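Local coordinates for dihydrodipicolinate synthase (Oceanobacillus iheyensis HTE831, PDB 3D0C), which probably catalyses the condensation of pyruvate with aspartate semialdehyde to 4-hydroxy-tetrahydrodipicolinate, a step of lysine biosynthesis, at residues A[257-262]-A[287-292]; A[250-255]-A[261-266]; A[21-26]-A[277-282]. The protein carries 1 engineered substitution. One frame throughout, in Å; residues are numbered along the deposited sequence.

How the contacts relate
All three contacts lie on one side of an eight-stranded parallel TIM barrel and involve the helical region that follows its last strand, 210-213. Contacts 1 and 2 have centres about 5 Å apart and share Val261 and Val262 on helix 260-270. Contact 3 is about 15 Å from contact 1 and 14 Å from contact 2, centre to centre. Along the chain, 21-26 comes first, then 250-255, 257-266, 277-282 and 287-292. Contact 2 packs helix 260-270 on helix 235-257, contact 1 ties the turn before it to helix 287-303, and Lys265 NZ probably hydrogen-bonds to Val21 O of contact 3. All three also touch the second subunit, at the dimer interface.

Contact 1: A[257-262]-A[287-292]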
loop_
_atom_site.group_PDB
_atom_site.type_symbol
_atom_site.label_atom_id
_atom_site.label_comp_id
_atom_site.label_asym_id
_atom_site.label_seq_id
_atom_site.Cartn_x
_atom_site.Cartn_y
_atom_site.Cartn_z
ATOM N N ASN A 257 -2.335 -7.860 -11.603
ATOM C CA ASN A 257 -3.572 -7.114 -11.385
ATOM C C ASN A 257 -3.544 -5.668 -11.871
ATOM O O ASN A 257 -4.452 -4.887 -11.560
ATOM C CB ASN A 257 -3.951 -7.144 -9.900
ATOM C CG ASN A 257 -4.054 -8.557 -9.358
ATOM O OD1 ASN A 257 -4.816 -9.375 -9.871
ATOM N ND2 ASN A 257 -3.277 -8.851 -8.319
ATOM N N GLY A 258 -2.508 -5.309 -12.629
ATOM C CA GLY A 258 -2.424 -3.953 -13.147
ATOM C C GLY A 258 -3.615 -3.632 -14.029
ATOM O O GLY A 258 -4.092 -2.495 -14.063
ATOM N N ASN A 259 -4.105 -4.656 -14.726
ATOM C CA ASN A 259 -5.246 -4.542 -15.640
ATOM C C ASN A 259 -6.608 -4.492 -14.963
ATOM O O ASN A 259 -7.624 -4.260 -15.627
ATOM C CB ASN A 259 -5.275 -5.743 -16.592
ATOM C CG ASN A 259 -4.487 -5.517 -17.858
ATOM O OD1 ASN A 259 -3.816 -4.499 -18.012
ATOM N ND2 ASN A 259 -4.559 -6.475 -18.775
ATOM N N ASN A 260 -6.637 -4.706 -13.652
ATOM C CA ASN A 260 -7.901 -4.778 -12.929
ATOM C C ASN A 260 -9.004 -3.776 -13.270
ATOM O O ASN A 260 -10.120 -4.179 -13.603
ATOM C CB ASN A 260 -7.642 -4.768 -11.420
ATOM C CG ASN A 260 -8.873 -5.132 -10.630
ATOM O OD1 ASN A 260 -9.821 -4.363 -10.563
ATOM N ND2 ASN A 260 -8.877 -6.325 -10.046
ATOM N N VAL A 261 -8.711 -2.482 -13.178
ATOM C CA VAL A 261 -9.709 -1.461 -13.479
ATOM C C VAL A 261 -9.756 -1.029 -14.953
ATOM O O VAL A 261 -10.840 -0.798 -15.501
ATOM C CB VAL A 261 -9.497 -0.199 -12.606
ATOM C CG1 VAL A 261 -10.539 0.886 -12.958
ATOM C CG2 VAL A 261 -9.617 -0.561 -11.151
ATOM N N VAL A 262 -8.596 -0.903 -15.588
ATOM C CA VAL A 262 -8.560 -0.478 -16.985
ATOM C C VAL A 262 -9.334 -1.440 -17.882
ATOM O O VAL A 262 -9.919 -1.027 -18.886
ATOM C CB VAL A 262 -7.099 -0.315 -17.492
ATOM C CG1 VAL A 262 -6.331 -1.598 -17.301
ATOM C CG2 VAL A 262 -7.096 0.114 -18.960
ATOM N N PRO A 287 -1.658 -2.871 -26.500
ATOM C CA PRO A 287 -2.375 -3.251 -27.724
ATOM C C PRO A 287 -2.916 -4.685 -27.709
ATOM O O PRO A 287 -4.083 -4.930 -28.032
ATOM C CB PRO A 287 -1.327 -3.038 -28.816
ATOM C CG PRO A 287 -0.531 -1.879 -28.286
ATOM C CD PRO A 287 -0.366 -2.233 -26.816
ATOM N N ASN A 288 -2.058 -5.627 -27.336
ATOM C CA ASN A 288 -2.439 -7.030 -27.285
ATOM C C ASN A 288 -3.562 -7.323 -26.297
ATOM O O ASN A 288 -4.460 -8.105 -26.603
ATOM C CB ASN A 288 -1.214 -7.897 -26.977
ATOM C CG ASN A 288 -0.255 -7.994 -28.163
ATOM O OD1 ASN A 288 -0.676 -8.265 -29.289
ATOM N ND2 ASN A 288 1.036 -7.782 -27.911
ATOM N N ASP A 289 -3.522 -6.711 -25.116
ATOM C CA ASP A 289 -4.585 -6.944 -24.142
ATOM C C ASP A 289 -5.874 -6.302 -24.633
ATOM O O ASP A 289 -6.971 -6.787 -24.363
ATOM C CB ASP A 289 -4.216 -6.367 -22.776
ATOM C CG ASP A 289 -3.172 -7.192 -22.058
ATOM O OD1 ASP A 289 -2.913 -8.337 -22.491
ATOM O OD2 ASP A 289 -2.620 -6.702 -21.051
ATOM N N ARG A 290 -5.742 -5.197 -25.355
ATOM C CA ARG A 290 -6.919 -4.520 -25.879
ATOM C C ARG A 290 -7.606 -5.463 -26.881
ATOM O O ARG A 290 -8.823 -5.641 -26.856
ATOM C CB ARG A 290 -6.505 -3.189 -26.537
ATOM C CG ARG A 290 -7.666 -2.291 -26.957
ATOM C CD ARG A 290 -7.207 -0.875 -27.361
ATOM N NE ARG A 290 -6.764 -0.033 -26.244
ATOM C CZ ARG A 290 -5.490 0.197 -25.931
ATOM N NH1 ARG A 290 -4.519 -0.360 -26.647
ATOM N NH2 ARG A 290 -5.181 1.006 -24.920
ATOM N N LEU A 291 -6.813 -6.085 -27.743
ATOM C CA LEU A 291 -7.344 -7.018 -28.733
ATOM C C LEU A 291 -8.014 -8.209 -28.044
ATOM O O LEU A 291 -9.106 -8.637 -28.430
ATOM C CB LEU A 291 -6.207 -7.503 -29.640
ATOM C CG LEU A 291 -6.543 -8.544 -30.712
ATOM C CD1 LEU A 291 -7.697 -8.048 -31.581
ATOM C CD2 LEU A 291 -5.298 -8.818 -31.551
ATOM N N GLU A 292 -7.367 -8.733 -27.008
ATOM C CA GLU A 292 -7.921 -9.868 -26.277
ATOM C C GLU A 292 -9.275 -9.528 -25.678
ATOM O O GLU A 292 -10.188 -10.356 -25.680
ATOM C CB GLU A 292 -6.967 -10.323 -25.172
ATOM C CG GLU A 292 -5.914 -11.309 -25.642
ATOM C CD GLU A 292 -5.310 -12.107 -24.496
ATOM O OE1 GLU A 292 -6.084 -12.690 -23.700
ATOM O OE2 GLU A 292 -4.064 -12.159 -24.401
HETATM O O HOH W 1 -2.742 -4.093 -20.408
#
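Asn259 and Asp289 meet through their side-chain ends alone: their CA atoms are 8.9 Å apart, and only 63 Å² is buried between the two segments. Asn259 ND2 donates to Asp289 OD2 at 3.0 Å with an N-H...O angle of 159°, a fairly straight bond. The acceptor lies close to the plane of the amide, but the donor reaches OD2 from above the carboxylate plane, consistent with the two flat groups standing 82° apart. A water closes the ring on the other side of the amide, donating to Asn259 OD1 at 2.7 Å and to Asp289 OD2 at 2.7 Å, so both ends of the amide are tied to one carboxylate oxygen, one directly and one through the water, which should restrict its rotation.

Asn259 belongs to a type I beta turn from Asn257 to Asn260, closed by Asn260 N to Asn257 O at 3.0 Å, which links helix 235-257 to helix 260-270 in the C-terminal helical region beside the TIM barrel. Asp289 lies in the first turn of helix 287-303; its CG sits anti to the carbonyl carbon (chi1 -74°), which carries the carboxylate across to that turn. Lys254 NZ forms a salt bridge with OD1, and His255 NE2 adds a further bond to OD2. This gathering of donors probably keeps the carboxylate ionised. Asn259 ND2 in turn also donates to Leu251 O, so the amide nitrogen bridges the end of one helix and the start of another. An alanine here removes the amide, which would probably leave Asp289 OD2 and Leu251 O without that donor and the carboxylate less firmly fixed in its rotation. Leu285 packs on Asn259 from a loop.

Contact 2: A[250-255]-A[261-266]; sequences DLRAKH and VVIIKE
The helical hairpin made by helices 235-257 and 260-270 sets Leu251 and Arg252 against Ile263 and Ile264. The short axes approach to 8.6 Å with their directions 138° apart, a splayed antiparallel pair. The closest CA atoms across the pair are those of Arg252 and Ile263, 5.8 Å apart.

Ile263 fits into the angle between the two residues of the first helix. Its CD1 touches Leu251 CB at 3.8 Å, and its CG2 branch lies against Arg252 CG at 3.6 Å. Beyond CG the arginine chain bends at chi3 (65°), carrying the guanidinium over to Ile264, whose CD1 sits 3.3 Å above the guanidinium plane, offset toward the rim and nearest NH2.

In this C-terminal region of the TIM barrel enzyme the hairpin approaches the active site: the Ile264 side chain is about 4 Å from that of Thr56, predicted to bind pyruvate. The polar end of Arg252 is held outside this packing: NH2 bonds to Asn260 OD1, and NH1 forms a salt bridge with Glu249. Phe248 packs on both isoleucines, and Leu251 also reaches Leu293 and Leu296 of helix 287-303.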
loop_
_atom_site.group_PDB
_atom_site.type_symbol
_atom_site.label_atom_id
_atom_site.label_comp_id
_atom_site.label_asym_id
_atom_site.label_seq_id
_atom_site.Cartn_x
_atom_site.Cartn_y
_atom_site.Cartn_z
ATOM N N ASP A 250 -9.518 -13.143 -15.652
ATOM C CA ASP A 250 -8.113 -13.420 -15.929
ATOM C C ASP A 250 -7.453 -12.213 -16.603
ATOM O O ASP A 250 -6.304 -11.884 -16.310
ATOM C CB ASP A 250 -7.957 -14.678 -16.791
ATOM C CG ASP A 250 -8.138 -15.954 -15.985
ATOM O OD1 ASP A 250 -8.046 -15.891 -14.736
ATOM O OD2 ASP A 250 -8.357 -17.019 -16.591
ATOM N N LEU A 251 -8.170 -11.549 -17.504
ATOM C CA LEU A 251 -7.608 -10.366 -18.153
ATOM C C LEU A 251 -7.322 -9.302 -17.099
ATOM O O LEU A 251 -6.286 -8.639 -17.140
ATOM C CB LEU A 251 -8.578 -9.785 -19.184
ATOM C CG LEU A 251 -8.610 -10.455 -20.562
ATOM C CD1 LEU A 251 -9.749 -9.876 -21.406
ATOM C CD2 LEU A 251 -7.269 -10.242 -21.248
ATOM N N ARG A 252 -8.236 -9.145 -16.152
ATOM C CA ARG A 252 -8.071 -8.137 -15.107
ATOM C C ARG A 252 -6.866 -8.427 -14.228
ATOM O O ARG A 252 -6.209 -7.506 -13.732
ATOM C CB ARG A 252 -9.319 -8.068 -14.226
ATOM C CG ARG A 252 -10.585 -7.654 -14.952
ATOM C CD ARG A 252 -11.773 -7.645 -14.006
ATOM N NE ARG A 252 -11.634 -6.637 -12.957
ATOM C CZ ARG A 252 -12.321 -6.650 -11.820
ATOM N NH1 ARG A 252 -13.190 -7.625 -11.580
ATOM N NH2 ARG A 252 -12.149 -5.688 -10.926
ATOM N N ALA A 253 -6.571 -9.710 -14.047
ATOM C CA ALA A 253 -5.467 -10.113 -13.192
ATOM C C ALA A 253 -4.080 -10.029 -13.836
ATOM O O ALA A 253 -3.076 -10.122 -13.137
ATOM C CB ALA A 253 -5.726 -11.530 -12.655
ATOM N N LYS A 254 -4.010 -9.837 -15.151
ATOM C CA LYS A 254 -2.710 -9.757 -15.824
ATOM C C LYS A 254 -1.833 -8.625 -15.297
ATOM O O LYS A 254 -2.333 -7.600 -14.830
ATOM C CB LYS A 254 -2.876 -9.570 -17.335
ATOM C CG LYS A 254 -3.569 -10.710 -18.060
ATOM C CD LYS A 254 -3.396 -10.568 -19.576
ATOM C CE LYS A 254 -1.937 -10.768 -19.992
ATOM N NZ LYS A 254 -1.708 -10.618 -21.458
ATOM N N HIS A 255 -0.521 -8.814 -15.387
ATOM C CA HIS A 255 0.434 -7.814 -14.928
ATOM C C HIS A 255 0.261 -7.559 -13.438
ATOM O O HIS A 255 0.255 -6.415 -12.979
ATOM C CB HIS A 255 0.254 -6.514 -15.717
ATOM C CG HIS A 255 0.137 -6.726 -17.192
ATOM N ND1 HIS A 255 1.072 -7.431 -17.918
ATOM C CD2 HIS A 255 -0.827 -6.363 -18.071
ATOM C CE1 HIS A 255 0.688 -7.496 -19.180
ATOM N NE2 HIS A 255 -0.461 -6.857 -19.299
ATOM N N VAL A 261 -8.711 -2.482 -13.178
ATOM C CA VAL A 261 -9.709 -1.461 -13.479
ATOM C C VAL A 261 -9.756 -1.029 -14.953
ATOM O O VAL A 261 -10.840 -0.798 -15.501
ATOM C CB VAL A 261 -9.497 -0.199 -12.606
ATOM C CG1 VAL A 261 -10.539 0.886 -12.958
ATOM C CG2 VAL A 261 -9.617 -0.561 -11.151
ATOM N N VAL A 262 -8.596 -0.903 -15.588
ATOM C CA VAL A 262 -8.560 -0.478 -16.985
ATOM C C VAL A 262 -9.334 -1.440 -17.882
ATOM O O VAL A 262 -9.919 -1.027 -18.886
ATOM C CB VAL A 262 -7.099 -0.315 -17.492
ATOM C CG1 VAL A 262 -6.331 -1.598 -17.301
ATOM C CG2 VAL A 262 -7.096 0.114 -18.960
ATOM N N ILE A 263 -9.357 -2.721 -17.518
ATOM C CA ILE A 263 -10.102 -3.702 -18.299
ATOM C C ILE A 263 -11.598 -3.377 -18.234
ATOM O O ILE A 263 -12.307 -3.438 -19.243
ATOM C CB ILE A 263 -9.870 -5.140 -17.768
ATOM C CG1 ILE A 263 -8.550 -5.691 -18.320
ATOM C CG2 ILE A 263 -11.043 -6.040 -18.150
ATOM C CD1 ILE A 263 -8.574 -5.990 -19.818
ATOM N N ILE A 264 -12.069 -3.027 -17.043
ATOM C CA ILE A 264 -13.472 -2.694 -16.846
ATOM C C ILE A 264 -13.875 -1.420 -17.594
ATOM O O ILE A 264 -14.917 -1.391 -18.248
ATOM C CB ILE A 264 -13.800 -2.523 -15.339
ATOM C CG1 ILE A 264 -13.700 -3.872 -14.622
ATOM C CG2 ILE A 264 -15.185 -1.951 -15.166
ATOM C CD1 ILE A 264 -13.940 -3.780 -13.128
ATOM N N LYS A 265 -13.055 -0.374 -17.497
ATOM C CA LYS A 265 -13.366 0.888 -18.170
ATOM C C LYS A 265 -13.308 0.785 -19.693
ATOM O O LYS A 265 -14.161 1.340 -20.381
ATOM C CB LYS A 265 -12.448 2.011 -17.670
ATOM C CG LYS A 265 -12.800 2.476 -16.259
ATOM C CD LYS A 265 -12.023 3.715 -15.822
ATOM C CE LYS A 265 -12.545 4.227 -14.479
ATOM N NZ LYS A 265 -11.815 5.413 -13.965
ATOM N N GLU A 266 -12.323 0.073 -20.228
ATOM C CA GLU A 266 -12.255 -0.054 -21.673
ATOM C C GLU A 266 -13.420 -0.906 -22.156
ATOM O O GLU A 266 -13.967 -0.665 -23.231
ATOM C CB GLU A 266 -10.911 -0.644 -22.106
ATOM C CG GLU A 266 -9.783 0.366 -22.002
ATOM C CD GLU A 266 -8.647 0.094 -22.966
ATOM O OE1 GLU A 266 -8.906 -0.456 -24.059
ATOM O OE2 GLU A 266 -7.495 0.453 -22.640
#

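Contact 3: A[21-26]-A[277-282]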
loop_
_atom_site.group_PDB
_atom_site.type_symbol
_atom_site.label_atom_id
_atom_site.label_comp_id
_atom_site.label_asym_id
_atom_site.label_seq_id
_atom_site.Cartn_x
_atom_site.Cartn_y
_atom_site.Cartn_z
ATOM N N VAL A 21 -15.130 4.947 -10.713
ATOM C CA VAL A 21 -15.193 6.399 -10.599
ATOM C C VAL A 21 -14.631 6.887 -11.925
ATOM O O VAL A 21 -13.416 6.918 -12.124
ATOM C CB VAL A 21 -14.308 6.973 -9.464
ATOM C CG1 VAL A 21 -14.252 8.488 -9.590
ATOM C CG2 VAL A 21 -14.870 6.595 -8.096
ATOM N N PRO A 22 -15.511 7.243 -12.868
ATOM C CA PRO A 22 -15.012 7.720 -14.159
ATOM C C PRO A 22 -14.324 9.076 -14.031
ATOM O O PRO A 22 -14.696 9.897 -13.195
ATOM C CB PRO A 22 -16.272 7.766 -15.026
ATOM C CG PRO A 22 -17.361 8.011 -14.043
ATOM C CD PRO A 22 -16.982 7.163 -12.851
ATOM N N PHE A 23 -13.301 9.296 -14.845
ATOM C CA PHE A 23 -12.575 10.557 -14.821
ATOM C C PHE A 23 -12.743 11.247 -16.172
ATOM O O PHE A 23 -13.088 10.607 -17.163
ATOM C CB PHE A 23 -11.097 10.308 -14.512
ATOM C CG PHE A 23 -10.861 9.624 -13.188
ATOM C CD1 PHE A 23 -11.238 10.234 -11.992
ATOM C CD2 PHE A 23 -10.280 8.361 -13.138
ATOM C CE1 PHE A 23 -11.034 9.596 -10.767
ATOM C CE2 PHE A 23 -10.073 7.715 -11.918
ATOM C CZ PHE A 23 -10.453 8.334 -10.732
ATOM N N LEU A 24 -12.501 12.552 -16.213
ATOM C CA LEU A 24 -12.664 13.317 -17.446
ATOM C C LEU A 24 -11.449 13.346 -18.377
ATOM O O LEU A 24 -10.325 13.051 -17.986
ATOM C CB LEU A 24 -13.067 14.754 -17.113
ATOM C CG LEU A 24 -14.459 15.002 -16.538
ATOM C CD1 LEU A 24 -14.518 16.412 -15.988
ATOM C CD2 LEU A 24 -15.526 14.795 -17.603
ATOM N N GLU A 25 -11.734 13.720 -19.619
ATOM C CA GLU A 25 -10.798 13.854 -20.731
ATOM C C GLU A 25 -9.304 13.740 -20.390
ATOM O O GLU A 25 -8.751 12.637 -20.305
ATOM C CB GLU A 25 -11.037 15.208 -21.415
ATOM C CG GLU A 25 -10.325 15.378 -22.743
ATOM C CD GLU A 25 -10.925 14.525 -23.848
ATOM O OE1 GLU A 25 -11.906 13.795 -23.587
ATOM O OE2 GLU A 25 -10.408 14.588 -24.985
ATOM N N GLY A 26 -8.648 14.888 -20.230
ATOM C CA GLY A 26 -7.227 14.900 -19.935
ATOM C C GLY A 26 -6.907 15.542 -18.602
ATOM O O GLY A 26 -5.773 15.464 -18.131
ATOM N N VAL A 277 -10.843 6.975 -18.795
ATOM C CA VAL A 277 -9.579 6.272 -18.616
ATOM C C VAL A 277 -9.185 6.244 -17.141
ATOM O O VAL A 277 -9.679 7.039 -16.344
ATOM C CB VAL A 277 -8.443 6.969 -19.387
ATOM C CG1 VAL A 277 -8.759 6.990 -20.873
ATOM C CG2 VAL A 277 -8.252 8.388 -18.860
ATOM N N THR A 278 -8.282 5.333 -16.790
ATOM C CA THR A 278 -7.814 5.202 -15.414
ATOM C C THR A 278 -6.784 6.283 -15.076
ATOM O O THR A 278 -6.100 6.798 -15.964
ATOM C CB THR A 278 -7.152 3.815 -15.185
ATOM O OG1 THR A 278 -6.148 3.589 -16.187
ATOM C CG2 THR A 278 -8.189 2.701 -15.251
ATOM N N ARG A 279 -6.680 6.634 -13.795
ATOM C CA ARG A 279 -5.692 7.619 -13.360
ATOM C C ARG A 279 -4.357 6.911 -13.167
ATOM O O ARG A 279 -4.295 5.677 -13.158
ATOM C CB ARG A 279 -6.093 8.257 -12.030
ATOM C CG ARG A 279 -7.074 9.409 -12.141
ATOM C CD ARG A 279 -7.211 10.141 -10.812
ATOM N NE ARG A 279 -8.105 11.288 -10.920
ATOM C CZ ARG A 279 -8.404 12.109 -9.919
ATOM N NH1 ARG A 279 -7.880 11.916 -8.714
ATOM N NH2 ARG A 279 -9.227 13.128 -10.124
ATOM N N GLU A 280 -3.289 7.692 -13.026
ATOM C CA GLU A 280 -1.965 7.134 -12.785
ATOM C C GLU A 280 -2.127 6.368 -11.466
ATOM O O GLU A 280 -2.915 6.774 -10.617
ATOM C CB GLU A 280 -0.932 8.258 -12.593
ATOM C CG GLU A 280 -0.913 9.327 -13.697
ATOM C CD GLU A 280 -1.850 10.498 -13.420
ATOM O OE1 GLU A 280 -3.058 10.274 -13.204
ATOM O OE2 GLU A 280 -1.375 11.655 -13.421
ATOM N N PRO A 281 -1.375 5.268 -11.268
ATOM C CA PRO A 281 -0.352 4.679 -12.132
ATOM C C PRO A 281 -0.818 3.593 -13.115
ATOM O O PRO A 281 -0.118 2.597 -13.297
ATOM C CB PRO A 281 0.646 4.128 -11.121
ATOM C CG PRO A 281 -0.292 3.519 -10.096
ATOM C CD PRO A 281 -1.424 4.555 -9.973
ATOM N N VAL A 282 -1.985 3.762 -13.733
ATOM C CA VAL A 282 -2.447 2.785 -14.720
ATOM C C VAL A 282 -2.789 3.525 -16.015
ATOM O O VAL A 282 -3.553 4.482 -16.013
ATOM C CB VAL A 282 -3.692 1.982 -14.232
ATOM C CG1 VAL A 282 -4.164 1.021 -15.337
ATOM C CG2 VAL A 282 -3.332 1.167 -12.977
HETATM O O HOH W 2 -12.057 7.236 -16.042
HETATM O O HOH W 3 -11.173 10.026 -18.710
#
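Phe23 and Val277 bring two irregular backbones to a CA-CA distance of 6.5 Å, where two waters, not direct hydrogen bonds, join them: one links Phe23 N to Val277 O, the other Phe23 O to Val277 N. The legs to the two carbonyl oxygens are modelled unusually short, so their exact lengths are doubtful.

The side chains of Phe23 and Arg279 carry the rest. Arg279 is extended from CG to NE (chi3 177°), which lets this part of the chain run across one face of the Phe23 ring, at about a right angle to that side chain, with the guanidinium reaching the rim. CG sits over the face, 3.6 Å from the ring centroid and 19° off the normal, a CH-pi contact. Further along, NE lies 3.4 Å from Phe23 CE1, toward the rim. The guanidinium stacks flat there, its centre 4.4 Å from that of the ring and the planes 22° apart. Val21 O approaches the opposite face over its centre, 3.4 Å above the plane, and Val277 O meets the ring edge in plane, 3.5 Å from CD2.

This joins the loop after the first barrel strand to the loop between helices 260-270 and 287-303, and so ties the barrel to its C-terminal region. Arg279 NH2 bonds to Arg28 O and NH1 to Ala61 O, with a salt bridge to Glu66. Just beyond, a cis peptide precedes Pro281, and Glu280 bonds to Asn131 of the second subunit.

The chemistry thus divides the arginine: its CG and CD methylenes and one flat guanidinium face go to the ring, while its N-H groups serve carbonyl and carboxylate oxygens. The aromatic face would help to stabilise the positive charge without competing for those bonds.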